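Local coordinates for epoxide hydrolase (Aspergillus niger, PDB 3G02), which probably hydrolyses epoxides to vicinal diols, here as an enantioselective variant obtained by directed evolution, at residues H116-S121 against S300-T305; S344-D349 against R383-D388; I194-G199 against V212-C217. The protein carries 9 engineered substitutions. All coordinates share one frame; numbering follows the deposited sequence.

In the fold
The three contacts lie around the predicted catalytic centre of an alpha/beta hydrolase. Contact 3 packs the helix that follows the presumed nucleophile, Asp193, onto the next strand of the sheet. Contact 1 touches it, Trp118 CB lying 3.9 Å from Ile194 CD1, although their centres are about 18 Å apart. Contact 2, with its centre about 13 Å from that of contact 3, joins the adjacent strand to the last helix. Between these two, Ser344 N probably bonds to Leu214 O at 2.9 Å. Contacts 1 and 2 stay about 9 Å apart at their nearest atoms. Gly117 nears Asp193 to about 3 Å, and the side chain of Phe346 lies about 8 Å from that of His375.

Contact 1 (H116-S121 against S300-T305); sequences HGWPGS and SLYWLT
Tyr302 reaches from helix 292-304 to the loop 116-121, whose His-Gly-Trp-Pro sequence is the HGXP motif of epoxide hydrolases, with a cis peptide bond before Pro119. In this family the motif lines the oxyanion hole, and here Trp118 N is hydrogen-bonded to Asp193 OD2, the predicted nucleophile. The helix belongs to the lid inserted between core strands, so the contact ties lid to core.

The CB of Tyr302 points at the loop, and an unusual first torsion (chi1 -96°), well off the staggered value, aims the ring at the turn. Along one flank, Tyr302 CE2 comes within 3.8 Å of Trp118 NE1. The two aromatic groups form an offset edge-to-face pair, the tyrosine edge directed at the indole face with the planes at 74°; Pro119 CB covers one face of the same indole. On the other flank Tyr302 CE1 lies 3.2 Å from Gly120 O, which sits at the ring edge and in its plane. At the tip, Tyr302 OH donates to Gly120 O over 2.6 Å, in the carbonyl plane and on a lone pair. Pro119 O is also near, 3.2 Å from Tyr302 OH, but at an angle too poor for a bond. Tyrosine suits this place because its long flat ring carries a hydroxyl from helix to loop, where it satisfies a buried carbonyl. Ile278 of helix 271-284 packs on Trp118, Pro119 and Tyr302 alike.

The preceding residue, Leu301, adds a van der Waals contact: its CD2 methyl rests 3.6 Å from Ser121 OG, which is hydrogen-bonded to Val123 N.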
loop_
_atom_site.group_PDB
_atom_site.type_symbol
_atom_site.label_atom_id
_atom_site.label_comp_id
_atom_site.label_asym_id
_atom_site.label_seq_id
_atom_site.Cartn_x
_atom_site.Cartn_y
_atom_site.Cartn_z
ATOM N N HIS A 116 15.762 8.733 14.777
ATOM C CA HIS A 116 14.821 8.983 13.694
ATOM C C HIS A 116 13.832 7.823 13.523
ATOM O O HIS A 116 13.915 6.800 14.207
ATOM C CB HIS A 116 15.602 9.238 12.393
ATOM C CG HIS A 116 16.130 7.996 11.740
ATOM N ND1 HIS A 116 17.445 7.591 11.839
ATOM C CD2 HIS A 116 15.511 7.073 10.969
ATOM C CE1 HIS A 116 17.609 6.466 11.160
ATOM N NE2 HIS A 116 16.448 6.130 10.627
ATOM N N GLY A 117 12.897 7.994 12.593
ATOM C CA GLY A 117 11.986 6.926 12.195
ATOM C C GLY A 117 11.858 6.887 10.682
ATOM O O GLY A 117 12.805 7.223 9.953
ATOM N N TRP A 118 10.684 6.473 10.210
ATOM C CA TRP A 118 10.414 6.347 8.780
ATOM C C TRP A 118 9.397 7.415 8.388
ATOM O O TRP A 118 8.414 7.597 9.100
ATOM C CB TRP A 118 9.846 4.950 8.477
ATOM C CG TRP A 118 9.677 4.697 7.002
ATOM C CD1 TRP A 118 10.531 4.009 6.184
ATOM C CD2 TRP A 118 8.597 5.146 6.166
ATOM N NE1 TRP A 118 10.057 4.009 4.892
ATOM C CE2 TRP A 118 8.870 4.697 4.855
ATOM C CE3 TRP A 118 7.425 5.885 6.400
ATOM C CZ2 TRP A 118 8.021 4.974 3.778
ATOM C CZ3 TRP A 118 6.576 6.153 5.332
ATOM C CH2 TRP A 118 6.879 5.697 4.037
ATOM N N PRO A 119 9.581 8.086 7.228
ATOM C CA PRO A 119 10.614 7.942 6.206
ATOM C C PRO A 119 11.777 8.898 6.420
ATOM O O PRO A 119 12.300 9.475 5.460
ATOM C CB PRO A 119 9.864 8.314 4.932
ATOM C CG PRO A 119 8.933 9.416 5.381
ATOM C CD PRO A 119 8.588 9.110 6.837
ATOM N N GLY A 120 12.181 9.050 7.674
ATOM C CA GLY A 120 13.285 9.927 8.018
ATOM C C GLY A 120 14.648 9.264 8.013
ATOM O O GLY A 120 14.844 8.180 7.450
ATOM N N SER A 121 15.601 9.937 8.648
ATOM C CA SER A 121 16.985 9.484 8.689
ATOM C C SER A 121 17.775 10.395 9.615
ATOM O O SER A 121 17.246 11.372 10.147
ATOM C CB SER A 121 17.612 9.528 7.293
ATOM O OG SER A 121 17.806 10.872 6.890
ATOM N N SER A 300 15.910 11.009 -2.730
ATOM C CA SER A 300 17.145 10.603 -3.407
ATOM C C SER A 300 18.069 9.845 -2.461
ATOM O O SER A 300 18.659 8.841 -2.846
ATOM C CB SER A 300 17.876 11.812 -3.997
ATOM O OG SER A 300 17.080 12.442 -4.986
ATOM N N LEU A 301 18.175 10.322 -1.221
ATOM C CA LEU A 301 18.966 9.651 -0.194
ATOM C C LEU A 301 18.480 8.218 0.030
ATOM O O LEU A 301 19.282 7.286 0.057
ATOM C CB LEU A 301 18.922 10.452 1.110
ATOM C CG LEU A 301 19.572 9.849 2.358
ATOM C CD1 LEU A 301 21.076 9.618 2.172
ATOM C CD2 LEU A 301 19.291 10.740 3.561
ATOM N N TYR A 302 17.167 8.052 0.176
ATOM C CA TYR A 302 16.583 6.713 0.298
ATOM C C TYR A 302 16.855 5.855 -0.936
ATOM O O TYR A 302 17.196 4.671 -0.818
ATOM C CB TYR A 302 15.074 6.806 0.536
ATOM C CG TYR A 302 14.661 6.723 1.986
ATOM C CD1 TYR A 302 15.251 7.539 2.954
ATOM C CD2 TYR A 302 13.658 5.841 2.391
ATOM C CE1 TYR A 302 14.865 7.466 4.289
ATOM C CE2 TYR A 302 13.262 5.766 3.718
ATOM C CZ TYR A 302 13.867 6.583 4.662
ATOM O OH TYR A 302 13.470 6.501 5.972
ATOM N N TRP A 303 16.708 6.452 -2.118
ATOM C CA TRP A 303 16.896 5.719 -3.370
ATOM C C TRP A 303 18.321 5.189 -3.501
ATOM O O TRP A 303 18.538 3.998 -3.767
ATOM C CB TRP A 303 16.569 6.600 -4.578
ATOM C CG TRP A 303 16.856 5.901 -5.877
ATOM C CD1 TRP A 303 17.981 6.027 -6.647
ATOM C CD2 TRP A 303 16.021 4.947 -6.544
ATOM N NE1 TRP A 303 17.893 5.216 -7.752
ATOM C CE2 TRP A 303 16.700 4.541 -7.716
ATOM C CE3 TRP A 303 14.763 4.392 -6.262
ATOM C CZ2 TRP A 303 16.160 3.615 -8.612
ATOM C CZ3 TRP A 303 14.228 3.464 -7.153
ATOM C CH2 TRP A 303 14.927 3.087 -8.314
ATOM N N LEU A 304 19.276 6.086 -3.285
ATOM C CA LEU A 304 20.692 5.789 -3.500
ATOM C C LEU A 304 21.289 4.826 -2.478
ATOM O O LEU A 304 22.377 4.291 -2.690
ATOM C CB LEU A 304 21.498 7.091 -3.557
ATOM C CG LEU A 304 21.165 8.022 -4.728
ATOM C CD1 LEU A 304 21.694 9.429 -4.480
ATOM C CD2 LEU A 304 21.716 7.456 -6.039
ATOM N N THR A 305 20.569 4.595 -1.379
ATOM C CA THR A 305 21.021 3.691 -0.324
ATOM C C THR A 305 20.123 2.458 -0.193
ATOM O O THR A 305 20.297 1.657 0.725
ATOM C CB THR A 305 21.066 4.412 1.033
ATOM O OG1 THR A 305 19.773 4.961 1.324
ATOM C CG2 THR A 305 22.100 5.539 1.013
#

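Contact 2 (S344-D349 against R383-D388); sequences SFFPKD and RELKTD
Ser344 and Asp388 bring the two backbones closest, their CA atoms 7.0 Å apart, where the end of strand 340-345 passes helix 382-396. Beyond the strand the chain bends away through a type I turn from Phe346 to Asp349, closed by Asp349 N bonding to Phe346 O, while the helix runs on without a break.

The polar link is short: Ser344 OG donates to Asp388 OD2 over 2.7 Å, and Asp388 OD2 receives it on its anti lone pair, away from the other oxygen. Each side chain places its group beside its own backbone N, with chi1 near -70°, and the two oxygens meet between strand and helix, both residues buried. A small hydroxyl fits so close to the helix and can serve two partners, for Ser344 OG also bonds to His213 NE2. Asp388 OD2 takes a second hydrogen bond from His370 NE2, so this one oxygen is gripped twice, which would be expected to stabilise the buried carboxylate.

In the alpha/beta hydrolase fold the loop after this strand commonly carries the acid of the catalytic triad. Asp349 OD1, bonded to His375 ND1, is consistent with that role.

Apolar packing lies alongside. Leu385 CD1 comes within 4.2 Å of Ser344 CB and equally near Phe346 CE2, bridging the serine and the ring. It meets the phenyl at its edge, near the plane, and so does Glu384 CB, 4.3 Å from Phe346 CE1. The glutamate contributes its aliphatic stem here, while its carboxylate forms a salt bridge with Arg381. Phe346 also stacks on the ring of His370.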
loop_
_atom_site.group_PDB
_atom_site.type_symbol
_atom_site.label_atom_id
_atom_site.label_comp_id
_atom_site.label_asym_id
_atom_site.label_seq_id
_atom_site.Cartn_x
_atom_site.Cartn_y
_atom_site.Cartn_z
ATOM N N SER A 344 7.521 16.251 24.178
ATOM C CA SER A 344 7.246 17.469 23.419
ATOM C C SER A 344 6.093 17.218 22.456
ATOM O O SER A 344 6.183 16.362 21.569
ATOM C CB SER A 344 8.484 17.931 22.651
ATOM O OG SER A 344 9.492 18.389 23.531
ATOM N N PHE A 345 5.017 17.977 22.646
ATOM C CA PHE A 345 3.773 17.813 21.907
ATOM C C PHE A 345 3.698 18.831 20.783
ATOM O O PHE A 345 3.776 20.038 21.020
ATOM C CB PHE A 345 2.581 17.989 22.864
ATOM C CG PHE A 345 1.233 17.862 22.207
ATOM C CD1 PHE A 345 0.513 16.669 22.289
ATOM C CD2 PHE A 345 0.665 18.941 21.531
ATOM C CE1 PHE A 345 -0.743 16.550 21.697
ATOM C CE2 PHE A 345 -0.590 18.831 20.929
ATOM C CZ PHE A 345 -1.295 17.631 21.013
ATOM N N PHE A 346 3.550 18.331 19.559
ATOM C CA PHE A 346 3.306 19.169 18.390
ATOM C C PHE A 346 1.927 18.828 17.821
ATOM O O PHE A 346 1.608 17.653 17.635
ATOM C CB PHE A 346 4.425 18.989 17.360
ATOM C CG PHE A 346 5.768 19.433 17.861
ATOM C CD1 PHE A 346 6.156 20.769 17.755
ATOM C CD2 PHE A 346 6.640 18.531 18.467
ATOM C CE1 PHE A 346 7.390 21.192 18.228
ATOM C CE2 PHE A 346 7.883 18.948 18.942
ATOM C CZ PHE A 346 8.258 20.281 18.820
ATOM N N PRO A 347 1.094 19.855 17.567
ATOM C CA PRO A 347 -0.339 19.631 17.353
ATOM C C PRO A 347 -0.695 18.949 16.037
ATOM O O PRO A 347 -1.730 18.282 15.960
ATOM C CB PRO A 347 -0.924 21.048 17.392
ATOM C CG PRO A 347 0.184 21.920 16.948
ATOM C CD PRO A 347 1.448 21.283 17.465
ATOM N N LYS A 348 0.144 19.117 15.017
ATOM C CA LYS A 348 -0.124 18.531 13.704
ATOM C C LYS A 348 0.656 17.245 13.480
ATOM O O LYS A 348 0.831 16.790 12.346
ATOM C CB LYS A 348 0.113 19.549 12.585
ATOM C CG LYS A 348 -0.924 20.661 12.590
ATOM C CD LYS A 348 -0.831 21.545 11.370
ATOM C CE LYS A 348 -1.832 22.685 11.474
ATOM N NZ LYS A 348 -1.797 23.584 10.289
ATOM N N ASP A 349 1.116 16.649 14.574
ATOM C CA ASP A 349 1.694 15.314 14.516
ATOM C C ASP A 349 0.591 14.302 14.176
ATOM O O ASP A 349 -0.592 14.645 14.163
ATOM C CB ASP A 349 2.370 14.967 15.840
ATOM C CG ASP A 349 3.562 14.040 15.665
ATOM O OD1 ASP A 349 3.610 13.275 14.675
ATOM O OD2 ASP A 349 4.455 14.064 16.530
ATOM N N ARG A 383 14.437 24.543 16.574
ATOM C CA ARG A 383 14.714 25.369 17.749
ATOM C C ARG A 383 13.898 24.928 18.959
ATOM O O ARG A 383 14.429 24.808 20.064
ATOM C CB ARG A 383 14.469 26.845 17.446
ATOM C CG ARG A 383 15.584 27.473 16.638
ATOM C CD ARG A 383 15.288 28.923 16.274
ATOM N NE ARG A 383 16.479 29.582 15.741
ATOM C CZ ARG A 383 16.924 29.450 14.493
ATOM N NH1 ARG A 383 16.283 28.675 13.627
ATOM N NH2 ARG A 383 18.021 30.091 14.112
ATOM N N GLU A 384 12.615 24.671 18.734
ATOM C CA GLU A 384 11.708 24.251 19.795
ATOM C C GLU A 384 12.103 22.891 20.367
ATOM O O GLU A 384 12.158 22.713 21.585
ATOM C CB GLU A 384 10.261 24.218 19.288
ATOM C CG GLU A 384 9.619 25.591 19.105
ATOM C CD GLU A 384 10.035 26.308 17.823
ATOM O OE1 GLU A 384 10.680 25.695 16.936
ATOM O OE2 GLU A 384 9.709 27.506 17.702
ATOM N N LEU A 385 12.389 21.935 19.487
ATOM C CA LEU A 385 12.765 20.601 19.939
ATOM C C LEU A 385 14.099 20.621 20.692
ATOM O O LEU A 385 14.231 19.993 21.745
ATOM C CB LEU A 385 12.796 19.611 18.766
ATOM C CG LEU A 385 12.931 18.127 19.148
ATOM C CD1 LEU A 385 11.755 17.654 20.017
ATOM C CD2 LEU A 385 13.078 17.246 17.915
ATOM N N LYS A 386 15.071 21.357 20.153
ATOM C CA LYS A 386 16.366 21.538 20.813
ATOM C C LYS A 386 16.212 22.163 22.198
ATOM O O LYS A 386 16.813 21.696 23.164
ATOM C CB LYS A 386 17.294 22.398 19.952
ATOM C CG LYS A 386 18.601 22.778 20.631
ATOM C CD LYS A 386 19.530 23.476 19.670
ATOM C CE LYS A 386 20.658 24.177 20.410
ATOM N NZ LYS A 386 20.144 25.305 21.238
ATOM N N THR A 387 15.414 23.224 22.281
ATOM C CA THR A 387 15.189 23.923 23.544
ATOM C C THR A 387 14.532 23.009 24.575
ATOM O O THR A 387 14.940 22.990 25.739
ATOM C CB THR A 387 14.362 25.209 23.321
ATOM O OG1 THR A 387 15.133 26.123 22.530
ATOM C CG2 THR A 387 13.993 25.882 24.643
ATOM N N ASP A 388 13.531 22.242 24.141
ATOM C CA ASP A 388 12.864 21.280 25.021
ATOM C C ASP A 388 13.823 20.211 25.521
ATOM O O ASP A 388 13.849 19.909 26.715
ATOM C CB ASP A 388 11.692 20.606 24.307
ATOM C CG ASP A 388 10.513 21.534 24.102
ATOM O OD1 ASP A 388 10.599 22.732 24.466
ATOM O OD2 ASP A 388 9.492 21.054 23.563
#

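Contact 3 (I194-G199 against V212-C217); sequences IGSFVG and VHLNFC. Engineered in segment 212-217: Phe216 (natural residue Leu).
Phe216, an engineered residue (leucine in the natural sequence), meets Ser196 at the edge of its phenyl ring, with the serine OG near the ring plane. Beyond the two segments the ring of His375 meets the phenyl with the planes nearly perpendicular, and Asp349, Val351 and Trp318 also touch the Phe216 side chain. The ring therefore borders the predicted catalytic histidine. This packing belongs to the beta-alpha-beta unit of strand 187-191, helix 194-205 and strand 209-214. The unit's first junction appears to be the nucleophile elbow of the alpha/beta hydrolase fold, with Asp193 as the presumed nucleophile and Gly195 just inside the helix.

Ser196 has two modelled conformers, so its bonding holds only for the one described and is otherwise doubtful. In it, OG lies anti to the carbonyl carbon (chi1 -79°), and Ser196 OG donates to Phe216 O over 2.9 Å. The donor approaches at a C=O angle of 123°, about that of a carbonyl lone pair, but 30° out of the carbonyl plane. Gly191 O is a second, weak partner of the same hydroxyl. Serine suits this place because it is small enough to sit against the strand while its hydroxyl ties the helix to the loop beyond it.

Below this bond the helix lies directly on the strand. Leu214 CD2 reaches 3.7 Å from Ser196 CA, and the backbones are 5.9 Å apart between the CA atoms of Ser196 and Leu214. One turn on, Gly199 turns bare backbone to Leu214 CD2 and Val212 CG1; having no side chain on this flank lets the helix come close, its CA 6.6 Å from that of Val212. Branched Val212 lays both methyls against the glycine carbonyl: Val212 CG1 is 3.9 Å from Gly199 O, and Val212 CG2 approaches that oxygen, Gly199 O, to 3.6 Å.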
loop_
_atom_site.group_PDB
_atom_site.type_symbol
_atom_site.label_atom_id
_atom_site.label_comp_id
_atom_site.label_asym_id
_atom_site.label_seq_id
_atom_site.Cartn_x
_atom_site.Cartn_y
_atom_site.Cartn_z
ATOM N N ILE A 194 9.205 5.826 14.890
ATOM C CA ILE A 194 9.657 4.492 15.292
ATOM C C ILE A 194 10.748 4.603 16.359
ATOM O O ILE A 194 10.783 3.815 17.304
ATOM C CB ILE A 194 10.122 3.666 14.075
ATOM C CG1 ILE A 194 8.928 3.388 13.157
ATOM C CG2 ILE A 194 10.779 2.346 14.515
ATOM C CD1 ILE A 194 9.306 2.951 11.751
ATOM N N GLY A 195 11.599 5.618 16.229
ATOM C CA GLY A 195 12.625 5.901 17.231
ATOM C C GLY A 195 12.086 6.089 18.642
ATOM O O GLY A 195 12.799 5.828 19.609
ATOM N N SER A 196 10.845 6.566 18.759
ATOM C CA SER A 196 10.192 6.688 20.066
ATOM C C SER A 196 10.026 5.325 20.709
ATOM O O SER A 196 10.332 5.150 21.891
ATOM C CB SER A 196 8.828 7.372 19.956
ATOM O OG SER A 196 8.962 8.774 19.835
ATOM N N PHE A 197 9.549 4.356 19.928
ATOM C CA PHE A 197 9.327 3.018 20.463
ATOM C C PHE A 197 10.650 2.353 20.822
ATOM O O PHE A 197 10.746 1.707 21.861
ATOM C CB PHE A 197 8.475 2.125 19.552
ATOM C CG PHE A 197 7.879 0.949 20.279
ATOM C CD1 PHE A 197 6.632 1.053 20.890
ATOM C CD2 PHE A 197 8.590 -0.242 20.404
ATOM C CE1 PHE A 197 6.087 -0.025 21.590
ATOM C CE2 PHE A 197 8.052 -1.331 21.098
ATOM C CZ PHE A 197 6.802 -1.218 21.691
ATOM N N VAL A 198 11.665 2.531 19.977
ATOM C CA VAL A 198 13.024 2.098 20.316
ATOM C C VAL A 198 13.463 2.769 21.622
ATOM O O VAL A 198 13.967 2.099 22.530
ATOM C CB VAL A 198 14.020 2.382 19.172
ATOM C CG1 VAL A 198 15.446 1.986 19.562
ATOM C CG2 VAL A 198 13.600 1.635 17.913
ATOM N N GLY A 199 13.231 4.078 21.728
ATOM C CA GLY A 199 13.522 4.821 22.959
ATOM C C GLY A 199 12.782 4.308 24.186
ATOM O O GLY A 199 13.355 4.244 25.279
ATOM N N VAL A 212 14.439 9.335 29.068
ATOM C CA VAL A 212 13.888 9.315 27.711
ATOM C C VAL A 212 13.035 10.555 27.449
ATOM O O VAL A 212 12.119 10.860 28.209
ATOM C CB VAL A 212 13.035 8.037 27.453
ATOM C CG1 VAL A 212 12.521 8.003 26.019
ATOM C CG2 VAL A 212 13.844 6.781 27.723
ATOM N N HIS A 213 13.350 11.263 26.363
ATOM C CA HIS A 213 12.504 12.343 25.870
ATOM C C HIS A 213 11.934 11.943 24.512
ATOM O O HIS A 213 12.681 11.534 23.616
ATOM C CB HIS A 213 13.278 13.656 25.743
ATOM C CG HIS A 213 12.475 14.765 25.139
ATOM N ND1 HIS A 213 12.325 14.919 23.776
ATOM C CD2 HIS A 213 11.770 15.769 25.710
ATOM C CE1 HIS A 213 11.562 15.970 23.535
ATOM N NE2 HIS A 213 11.212 16.504 24.693
ATOM N N LEU A 214 10.615 12.068 24.373
ATOM C CA LEU A 214 9.921 11.728 23.126
ATOM C C LEU A 214 9.130 12.905 22.573
ATOM O O LEU A 214 8.646 13.748 23.326
ATOM C CB LEU A 214 8.961 10.555 23.347
ATOM C CG LEU A 214 9.484 9.259 23.970
ATOM C CD1 LEU A 214 8.344 8.251 24.076
ATOM C CD2 LEU A 214 10.647 8.683 23.176
ATOM N N ASN A 215 8.993 12.957 21.248
ATOM C CA ASN A 215 8.044 13.881 20.622
ATOM C C ASN A 215 6.948 13.143 19.848
ATOM O O ASN A 215 6.274 13.725 18.994
ATOM C CB ASN A 215 8.748 14.924 19.743
ATOM C CG ASN A 215 9.500 14.305 18.581
ATOM O OD1 ASN A 215 8.997 14.251 17.458
ATOM N ND2 ASN A 215 10.707 13.836 18.845
ATOM N N PHE A 216 6.772 11.864 20.172
ATOM C CA PHE A 216 5.796 11.012 19.509
ATOM C C PHE A 216 5.460 9.849 20.425
ATOM O O PHE A 216 6.358 9.253 21.018
ATOM C CB PHE A 216 6.393 10.486 18.198
ATOM C CG PHE A 216 5.425 9.715 17.342
ATOM C CD1 PHE A 216 4.668 10.365 16.369
ATOM C CD2 PHE A 216 5.292 8.336 17.486
ATOM C CE1 PHE A 216 3.776 9.650 15.565
ATOM C CE2 PHE A 216 4.398 7.620 16.690
ATOM C CZ PHE A 216 3.647 8.279 15.725
ATOM N N CYS A 217 4.173 9.536 20.542
ATOM C CA CYS A 217 3.730 8.353 21.279
ATOM C C CYS A 217 2.661 7.614 20.488
ATOM O O CYS A 217 1.653 8.199 20.103
ATOM C CB CYS A 217 3.212 8.723 22.672
ATOM S SG CYS A 217 2.737 7.273 23.670
#